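PDB 5M38: OmpA family protein from Escherichia coli, which probably binds peptidoglycan through its OmpA-like domain, linking the type VI secretion apparatus to the bacterial cell wall. Local coordinates for residues 9-14 / 66-71; 28-33 / 109-114; 52-57 / 88-93. All blocks are in the same frame, centred on the assembly; numbering follows the deposited sequence.

Contact 1. Residues 9-14 / 66-71; sequences LALFDA and EAVRDW
The shortest polar bond here, the 2.7 Å salt bridge from Arg69 NH1 to Asp70 OD1, staples two neighbouring residues on the far side of the helix, while Ala67 and Val68 on the near side meet Phe12 and Leu11. No hydrogen bond spans the two segments, so 9-14 is held against 66-71 by apolar groups alone, with 119 Å² buried in all. The Phe12 ring presents its edge: Ala67 CB lies near the ring plane, 3.8 Å from CE2. Val68 CG2 meets the ring obliquely, 4.3 Å from Phe12 CZ. That methyl group is also the one used by Leu11, whose CD1 comes to 4.2 Å from Val68 CG2, the two side chains crossing at about a right angle. The loop backbone directs both residues at the helix, and CG anti to the carbonyl carbon (chi1 -65° and -49°) carries each side chain on toward it. Behind this pair, Leu11 also packs on Leu27 of helix 24-36 and Phe12 on Leu19, while Val68 reaches Val109 and Ile111 of strand 108-112, placing the loop after strand 4-8 against helix 54-74 and close to the sheet.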
loop_
_atom_site.group_PDB
_atom_site.type_symbol
_atom_site.label_atom_id
_atom_site.label_comp_id
_atom_site.label_asym_id
_atom_site.label_seq_id
_atom_site.Cartn_x
_atom_site.Cartn_y
_atom_site.Cartn_z
ATOM N N LEU A 9 -4.539 0.565 6.403
ATOM C CA LEU A 9 -3.452 1.162 7.175
ATOM C C LEU A 9 -3.583 0.799 8.693
ATOM O O LEU A 9 -4.143 1.511 9.521
ATOM C CB LEU A 9 -3.354 2.655 6.846
ATOM C CG LEU A 9 -2.566 3.041 5.563
ATOM C CD1 LEU A 9 -2.446 1.940 4.587
ATOM C CD2 LEU A 9 -3.128 4.270 4.874
ATOM N N ALA A 10 -3.222 -0.466 8.950
ATOM C CA ALA A 10 -3.095 -1.295 10.161
ATOM C C ALA A 10 -1.752 -2.032 9.854
ATOM O O ALA A 10 -1.571 -3.236 10.081
ATOM C CB ALA A 10 -4.216 -2.302 10.181
ATOM N N LEU A 11 -0.868 -1.267 9.179
ATOM C CA LEU A 11 0.474 -1.596 8.760
ATOM C C LEU A 11 1.355 -0.539 9.384
ATOM O O LEU A 11 2.533 -0.776 9.592
ATOM C CB LEU A 11 0.607 -1.473 7.230
ATOM C CG LEU A 11 -0.172 -2.393 6.315
ATOM C CD1 LEU A 11 -0.111 -1.853 4.884
ATOM C CD2 LEU A 11 0.376 -3.820 6.367
ATOM N N PHE A 12 0.773 0.637 9.672
ATOM C CA PHE A 12 1.474 1.814 10.184
ATOM C C PHE A 12 0.703 2.445 11.305
ATOM O O PHE A 12 -0.517 2.290 11.375
ATOM C CB PHE A 12 1.591 2.876 9.058
ATOM C CG PHE A 12 2.105 2.364 7.737
ATOM C CD1 PHE A 12 1.224 1.997 6.723
ATOM C CD2 PHE A 12 3.472 2.227 7.508
ATOM C CE1 PHE A 12 1.707 1.506 5.496
ATOM C CE2 PHE A 12 3.949 1.740 6.279
ATOM C CZ PHE A 12 3.065 1.376 5.289
ATOM N N ASP A 13 1.397 3.197 12.162
ATOM C CA ASP A 13 0.746 3.976 13.214
ATOM C C ASP A 13 0.456 5.362 12.591
ATOM O O ASP A 13 1.154 5.752 11.651
ATOM C CB ASP A 13 1.649 4.108 14.462
ATOM C CG ASP A 13 1.854 2.834 15.273
ATOM O OD1 ASP A 13 0.848 2.300 15.829
ATOM O OD2 ASP A 13 3.024 2.435 15.456
ATOM N N ALA A 14 -0.561 6.099 13.092
ATOM C CA ALA A 14 -0.970 7.425 12.587
ATOM C C ALA A 14 0.202 8.325 12.226
ATOM O O ALA A 14 1.070 8.570 13.063
ATOM C CB ALA A 14 -1.863 8.118 13.598
ATOM N N GLU A 66 6.480 2.560 -0.603
ATOM C CA GLU A 66 7.904 2.215 -0.594
ATOM C C GLU A 66 8.199 1.243 0.551
ATOM O O GLU A 66 8.917 0.274 0.323
ATOM C CB GLU A 66 8.782 3.474 -0.480
ATOM C CG GLU A 66 8.829 4.307 -1.746
ATOM C CD GLU A 66 9.609 5.612 -1.696
ATOM O OE1 GLU A 66 9.772 6.191 -0.595
ATOM O OE2 GLU A 66 10.035 6.070 -2.780
ATOM N N ALA A 67 7.607 1.465 1.760
ATOM C CA ALA A 67 7.744 0.609 2.954
ATOM C C ALA A 67 7.261 -0.807 2.679
ATOM O O ALA A 67 7.940 -1.757 3.081
ATOM C CB ALA A 67 6.985 1.194 4.129
ATOM N N VAL A 68 6.115 -0.956 1.965
ATOM C CA VAL A 68 5.550 -2.260 1.586
ATOM C C VAL A 68 6.460 -2.957 0.561
ATOM O O VAL A 68 6.746 -4.148 0.733
ATOM C CB VAL A 68 4.064 -2.167 1.157
ATOM C CG1 VAL A 68 3.559 -3.493 0.574
ATOM C CG2 VAL A 68 3.189 -1.728 2.336
ATOM N N ARG A 69 6.957 -2.220 -0.457
ATOM C CA ARG A 69 7.872 -2.767 -1.467
ATOM C C ARG A 69 9.141 -3.283 -0.802
ATOM O O ARG A 69 9.568 -4.393 -1.122
ATOM C CB ARG A 69 8.240 -1.730 -2.543
ATOM C CG ARG A 69 9.468 -2.169 -3.360
ATOM C CD ARG A 69 9.991 -1.197 -4.373
ATOM N NE ARG A 69 10.250 0.149 -3.847
ATOM C CZ ARG A 69 11.290 0.452 -3.091
ATOM N NH1 ARG A 69 12.148 -0.486 -2.735
ATOM N NH2 ARG A 69 11.461 1.689 -2.653
ATOM N N ASP A 70 9.757 -2.468 0.106
ATOM C CA ASP A 70 10.981 -2.812 0.834
ATOM C C ASP A 70 10.838 -4.134 1.562
ATOM O O ASP A 70 11.740 -4.963 1.479
ATOM C CB ASP A 70 11.374 -1.706 1.822
ATOM C CG ASP A 70 11.799 -0.391 1.201
ATOM O OD1 ASP A 70 12.000 -0.348 -0.029
ATOM O OD2 ASP A 70 11.935 0.597 1.943
ATOM N N TRP A 71 9.691 -4.354 2.234
ATOM C CA TRP A 71 9.382 -5.582 2.946
ATOM C C TRP A 71 9.302 -6.727 1.955
ATOM O O TRP A 71 9.904 -7.767 2.202
ATOM C CB TRP A 71 8.060 -5.463 3.715
ATOM C CG TRP A 71 7.840 -6.579 4.693
ATOM C CD1 TRP A 71 8.181 -6.584 6.011
ATOM C CD2 TRP A 71 7.280 -7.877 4.418
ATOM N NE1 TRP A 71 7.839 -7.783 6.587
ATOM C CE2 TRP A 71 7.276 -8.596 5.634
ATOM C CE3 TRP A 71 6.764 -8.498 3.265
ATOM C CZ2 TRP A 71 6.755 -9.894 5.740
ATOM C CZ3 TRP A 71 6.243 -9.783 3.375
ATOM C CH2 TRP A 71 6.247 -10.468 4.598
#

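Contact 2. Residues 28-33 / 109-114; sequences VNALVD and VEISLV
Helix 24-36 passes over the end of strand 108-112 with CA separations of 8.0 Å for Ala30 and Ile111 and 8.5 Å for Asp33 and Leu113, so residues about one helical turn apart match alternate residues of the strand and its continuation. The gap is bridged by the long Ile111 and Leu113 side chains, which meet an alanine methyl and the backbone of Asp33, and 115 Å² is buried. Ile111 projects toward the helix and touches it with the end of its longer branch: CD1 lies 4.2 Å from Ala30 CB. Its CG1 is anti to the carbonyl carbon (chi1 -54°) and its chain continues extended (chi2 166°), which carries CD1 up to the single methyl group that Ala30 offers. Two residues on, Leu113 uses one methyl, CD1, against the backbone of Asp33 more than against its side chain. The distance from Leu113 CD1 to Asp33 O is 3.9 Å, and to Asp33 CB 4.3 Å. Asp33 takes part through its main chain and CB. Hydrogen bonds between the segments are absent, and the segments meet through van der Waals contact alone. Strand 108-112 runs between strands 4-8 and 42-47, with Ile111 and Leu113 both also resting on Ile42, while helix 54-74 completes the layer by packing Met72 on Ala30.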
loop_
_atom_site.group_PDB
_atom_site.type_symbol
_atom_site.label_atom_id
_atom_site.label_comp_id
_atom_site.label_asym_id
_atom_site.label_seq_id
_atom_site.Cartn_x
_atom_site.Cartn_y
_atom_site.Cartn_z
ATOM N N VAL A 28 2.526 -11.229 4.905
ATOM C CA VAL A 28 2.848 -12.594 4.517
ATOM C C VAL A 28 1.749 -13.194 3.568
ATOM O O VAL A 28 2.120 -13.786 2.547
ATOM C CB VAL A 28 3.240 -13.492 5.715
ATOM C CG1 VAL A 28 2.092 -13.770 6.653
ATOM C CG2 VAL A 28 3.886 -14.786 5.250
ATOM N N ASN A 29 0.436 -12.953 3.824
ATOM C CA ASN A 29 -0.591 -13.459 2.897
ATOM C C ASN A 29 -0.528 -12.769 1.531
ATOM O O ASN A 29 -0.746 -13.420 0.501
ATOM C CB ASN A 29 -2.016 -13.511 3.447
ATOM C CG ASN A 29 -2.546 -12.392 4.308
ATOM O OD1 ASN A 29 -2.801 -11.258 3.854
ATOM N ND2 ASN A 29 -2.774 -12.723 5.575
ATOM N N ALA A 30 -0.161 -11.473 1.533
ATOM C CA ALA A 30 0.055 -10.675 0.329
ATOM C C ALA A 30 1.260 -11.215 -0.468
ATOM O O ALA A 30 1.188 -11.264 -1.693
ATOM C CB ALA A 30 0.289 -9.224 0.702
ATOM N N LEU A 31 2.334 -11.660 0.232
ATOM C CA LEU A 31 3.539 -12.253 -0.359
ATOM C C LEU A 31 3.269 -13.611 -1.019
ATOM O O LEU A 31 3.915 -13.934 -2.014
ATOM C CB LEU A 31 4.667 -12.347 0.685
ATOM C CG LEU A 31 6.019 -12.937 0.278
ATOM C CD1 LEU A 31 6.613 -12.211 -0.894
ATOM C CD2 LEU A 31 6.980 -12.833 1.399
ATOM N N VAL A 32 2.308 -14.393 -0.483
ATOM C CA VAL A 32 1.923 -15.688 -1.055
ATOM C C VAL A 32 1.287 -15.473 -2.460
ATOM O O VAL A 32 1.646 -16.162 -3.428
ATOM C CB VAL A 32 1.064 -16.529 -0.046
ATOM C CG1 VAL A 32 -0.448 -16.413 -0.260
ATOM C CG2 VAL A 32 1.489 -17.988 -0.054
ATOM N N ASP A 33 0.404 -14.453 -2.563
ATOM C CA ASP A 33 -0.285 -14.062 -3.792
ATOM C C ASP A 33 0.723 -13.515 -4.808
ATOM O O ASP A 33 0.612 -13.829 -5.995
ATOM C CB ASP A 33 -1.399 -13.023 -3.498
ATOM C CG ASP A 33 -2.403 -13.398 -2.408
ATOM O OD1 ASP A 33 -2.629 -14.617 -2.197
ATOM O OD2 ASP A 33 -2.980 -12.468 -1.780
ATOM N N VAL A 109 -2.972 0.664 1.144
ATOM C CA VAL A 109 -1.849 0.397 0.237
ATOM C C VAL A 109 -2.319 -0.784 -0.652
ATOM O O VAL A 109 -2.696 -1.836 -0.136
ATOM C CB VAL A 109 -0.490 0.110 0.943
ATOM C CG1 VAL A 109 0.550 -0.403 -0.047
ATOM C CG2 VAL A 109 0.029 1.329 1.685
ATOM N N GLU A 110 -2.347 -0.586 -1.965
ATOM C CA GLU A 110 -2.790 -1.618 -2.903
ATOM C C GLU A 110 -1.626 -2.289 -3.601
ATOM O O GLU A 110 -0.640 -1.630 -3.917
ATOM C CB GLU A 110 -3.739 -1.031 -3.950
ATOM C CG GLU A 110 -5.032 -0.459 -3.398
ATOM C CD GLU A 110 -6.023 0.010 -4.445
ATOM O OE1 GLU A 110 -5.652 0.123 -5.639
ATOM O OE2 GLU A 110 -7.176 0.298 -4.054
ATOM N N ILE A 111 -1.744 -3.603 -3.854
ATOM C CA ILE A 111 -0.747 -4.392 -4.587
ATOM C C ILE A 111 -1.441 -5.008 -5.775
ATOM O O ILE A 111 -2.337 -5.818 -5.598
ATOM C CB ILE A 111 0.011 -5.431 -3.740
ATOM C CG1 ILE A 111 0.669 -4.783 -2.491
ATOM C CG2 ILE A 111 1.035 -6.141 -4.617
ATOM C CD1 ILE A 111 1.159 -5.717 -1.413
ATOM N N SER A 112 -1.096 -4.536 -6.972
ATOM C CA SER A 112 -1.681 -4.975 -8.233
ATOM C C SER A 112 -0.803 -6.006 -8.934
ATOM O O SER A 112 0.382 -5.773 -9.130
ATOM C CB SER A 112 -1.930 -3.784 -9.145
ATOM O OG SER A 112 -2.469 -4.209 -10.385
ATOM N N LEU A 113 -1.410 -7.146 -9.305
ATOM C CA LEU A 113 -0.796 -8.280 -10.007
ATOM C C LEU A 113 -1.632 -8.650 -11.246
ATOM O O LEU A 113 -2.817 -8.309 -11.294
ATOM C CB LEU A 113 -0.686 -9.490 -9.067
ATOM C CG LEU A 113 -0.106 -9.238 -7.673
ATOM C CD1 LEU A 113 -0.653 -10.226 -6.662
ATOM C CD2 LEU A 113 1.415 -9.180 -7.701
ATOM N N VAL A 114 -1.025 -9.300 -12.261
ATOM C CA VAL A 114 -1.797 -9.676 -13.460
ATOM C C VAL A 114 -2.067 -11.161 -13.509
ATOM O O VAL A 114 -1.115 -11.941 -13.353
ATOM C CB VAL A 114 -1.311 -9.175 -14.846
ATOM C CG1 VAL A 114 -1.804 -7.765 -15.144
ATOM C CG2 VAL A 114 0.189 -9.296 -15.014
#

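Contact 3. Residues 52-57 / 88-93; sequences GDPLRN and YGESRP
Glu90 gives up the most surface to this contact, 51 Å², and its carboxylate oxygen OE1 lies 4.0 Å from Pro54 CG. The Glu90 and Pro54 side chains run side by side and point the same way. With chi1 at 65°, Glu90 CG sits between the backbone N and the carbonyl carbon, and the extended chain beyond it (chi2 156°) brings OE1 close to the first helical turn. Direct hydrogen bonds between the segments are absent; two waters supply the polar link. One donates to Glu90 OE1 at 2.7 Å and accepts from Asn57 ND2 at 2.8 Å, and it also donates to Gly52 O. The second water accepts from Glu90 N at 3.1 Å and donates to Pro54 O at 2.7 Å, so main chain is joined to main chain.

These segments belong to the beta-alpha-beta unit made of strand 42-47, helix 54-74 and strand 83-89: the start of the helix meets the end of the second strand. Asn57 also opens the Asn-x-x-Leu-Ser-x-x-Arg-Ala signature of OmpA-like peptidoglycan-binding domains.

Asn57, with 40 Å² buried, is fastened twice through ND2, which also bonds Thr51 O, while its backbone O lies 3.7 Å from Gly89 CA. Gly89, with positive phi in the type II' turn from Tyr88 to Ser91, thus brings its CA against the helix backbone. Its N bonds Ser61 OG, one turn farther along the helix, and that hydroxyl also makes a weak hydrogen bond with Asn57 O. Pro54 follows directly on Asp53, whose OD2 caps the helix by accepting from Arg56 N at 3.2 Å, met from above the carboxylate plane.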
loop_
_atom_site.group_PDB
_atom_site.type_symbol
_atom_site.label_atom_id
_atom_site.label_comp_id
_atom_site.label_asym_id
_atom_site.label_seq_id
_atom_site.Cartn_x
_atom_site.Cartn_y
_atom_site.Cartn_z
ATOM N N GLY A 52 -6.265 16.221 6.027
ATOM C CA GLY A 52 -4.929 16.796 5.983
ATOM C C GLY A 52 -4.620 17.500 4.682
ATOM O O GLY A 52 -5.500 17.684 3.828
ATOM N N ASP A 53 -3.349 17.885 4.527
ATOM C CA ASP A 53 -2.886 18.585 3.342
ATOM C C ASP A 53 -2.681 17.612 2.166
ATOM O O ASP A 53 -1.989 16.597 2.322
ATOM C CB ASP A 53 -1.607 19.373 3.657
ATOM C CG ASP A 53 -0.982 20.056 2.463
ATOM O OD1 ASP A 53 -1.636 20.954 1.876
ATOM O OD2 ASP A 53 0.152 19.697 2.110
ATOM N N PRO A 54 -3.249 17.930 0.970
ATOM C CA PRO A 54 -3.083 17.044 -0.199
ATOM C C PRO A 54 -1.636 16.765 -0.614
ATOM O O PRO A 54 -1.348 15.653 -1.058
ATOM C CB PRO A 54 -3.876 17.764 -1.302
ATOM C CG PRO A 54 -4.866 18.589 -0.577
ATOM C CD PRO A 54 -4.105 19.083 0.623
ATOM N N LEU A 55 -0.729 17.747 -0.465
ATOM C CA LEU A 55 0.689 17.584 -0.814
ATOM C C LEU A 55 1.337 16.599 0.104
ATOM O O LEU A 55 1.976 15.669 -0.385
ATOM C CB LEU A 55 1.463 18.920 -0.762
ATOM C CG LEU A 55 1.965 19.444 -2.096
ATOM C CD1 LEU A 55 0.793 19.802 -2.989
ATOM C CD2 LEU A 55 2.831 20.644 -1.902
ATOM N N ARG A 56 1.134 16.777 1.439
ATOM C CA ARG A 56 1.649 15.936 2.527
ATOM C C ARG A 56 1.108 14.523 2.428
ATOM O O ARG A 56 1.849 13.572 2.664
ATOM C CB ARG A 56 1.283 16.531 3.885
ATOM C CG ARG A 56 2.009 17.833 4.214
ATOM C CD ARG A 56 2.059 18.110 5.708
ATOM N NE ARG A 56 2.779 17.056 6.431
ATOM C CZ ARG A 56 4.098 17.025 6.602
ATOM N NH1 ARG A 56 4.861 17.992 6.107
ATOM N NH2 ARG A 56 4.662 16.031 7.270
ATOM N N ASN A 57 -0.173 14.381 2.073
ATOM C CA ASN A 57 -0.817 13.079 1.936
ATOM C C ASN A 57 -0.290 12.288 0.734
ATOM O O ASN A 57 -0.182 11.062 0.813
ATOM C CB ASN A 57 -2.346 13.217 1.924
ATOM C CG ASN A 57 -2.963 13.220 3.302
ATOM O OD1 ASN A 57 -2.350 12.809 4.313
ATOM N ND2 ASN A 57 -4.224 13.598 3.361
ATOM N N TYR A 88 -0.608 8.132 -4.562
ATOM C CA TYR A 88 -1.741 8.841 -5.154
ATOM C C TYR A 88 -2.375 9.849 -4.231
ATOM O O TYR A 88 -3.121 10.686 -4.708
ATOM C CB TYR A 88 -2.788 7.840 -5.656
ATOM C CG TYR A 88 -2.392 7.206 -6.964
ATOM C CD1 TYR A 88 -2.550 7.885 -8.167
ATOM C CD2 TYR A 88 -1.814 5.938 -6.999
ATOM C CE1 TYR A 88 -2.145 7.328 -9.371
ATOM C CE2 TYR A 88 -1.391 5.374 -8.202
ATOM C CZ TYR A 88 -1.570 6.071 -9.387
ATOM O OH TYR A 88 -1.214 5.533 -10.598
ATOM N N GLY A 89 -2.082 9.771 -2.938
ATOM C CA GLY A 89 -2.639 10.666 -1.936
ATOM C C GLY A 89 -4.128 10.470 -1.800
ATOM O O GLY A 89 -4.590 9.357 -1.541
ATOM N N GLU A 90 -4.887 11.550 -2.005
ATOM C CA GLU A 90 -6.347 11.557 -1.914
ATOM C C GLU A 90 -7.021 11.494 -3.284
ATOM O O GLU A 90 -8.247 11.596 -3.383
ATOM C CB GLU A 90 -6.793 12.817 -1.168
ATOM C CG GLU A 90 -6.484 14.119 -1.888
ATOM C CD GLU A 90 -7.396 15.254 -1.479
ATOM O OE1 GLU A 90 -7.480 15.536 -0.262
ATOM O OE2 GLU A 90 -8.000 15.884 -2.377
ATOM N N SER A 91 -6.202 11.353 -4.341
ATOM C CA SER A 91 -6.569 11.432 -5.741
ATOM C C SER A 91 -7.396 10.239 -6.282
ATOM O O SER A 91 -8.181 10.478 -7.202
ATOM C CB SER A 91 -5.322 11.683 -6.577
ATOM O OG SER A 91 -5.123 10.765 -7.637
ATOM N N ARG A 92 -7.251 8.992 -5.743
ATOM C CA ARG A 92 -7.999 7.818 -6.245
ATOM C C ARG A 92 -8.866 7.129 -5.174
ATOM O O ARG A 92 -8.580 5.974 -4.817
ATOM C CB ARG A 92 -7.078 6.777 -6.941
ATOM C CG ARG A 92 -6.163 7.285 -8.065
ATOM C CD ARG A 92 -6.879 7.565 -9.369
ATOM N NE ARG A 92 -5.946 7.976 -10.421
ATOM C CZ ARG A 92 -5.820 9.215 -10.895
ATOM N NH1 ARG A 92 -6.601 10.190 -10.424
ATOM N NH2 ARG A 92 -4.938 9.491 -11.839
ATOM N N PRO A 93 -9.963 7.764 -4.673
ATOM C CA PRO A 93 -10.765 7.089 -3.637
ATOM C C PRO A 93 -11.582 5.889 -4.112
ATOM O O PRO A 93 -11.994 5.860 -5.264
ATOM C CB PRO A 93 -11.667 8.201 -3.092
ATOM C CG PRO A 93 -11.735 9.191 -4.151
ATOM C CD PRO A 93 -10.474 9.124 -4.943
HETATM O O HOH W 1 -5.465 15.349 1.563
HETATM O O HOH W 2 -3.172 14.110 -2.349
#

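In the fold
Contacts 1 and 3 both use helix 54-74, near its later part and at its start respectively, with centres 16 Å apart and nearest atoms about 8 Å apart. Contact 2 belongs to helix 24-36 and strand 108-112; it touches contact 1, their centres 13 Å apart, through pairs such as Val68 with Val109 and Trp71 with Leu31. Contacts 2 and 3 lie on opposite sides of the chain's centre, 22 Å between centres, yet reach the same four-stranded sheet. Along the chain, contact 1 crosses both others, while both segments of contact 3 fall between those of contact 2. Contacts 2 and 3 join helices to sheet strands, contact 1 the loop after strand 4-8 to helix 54-74.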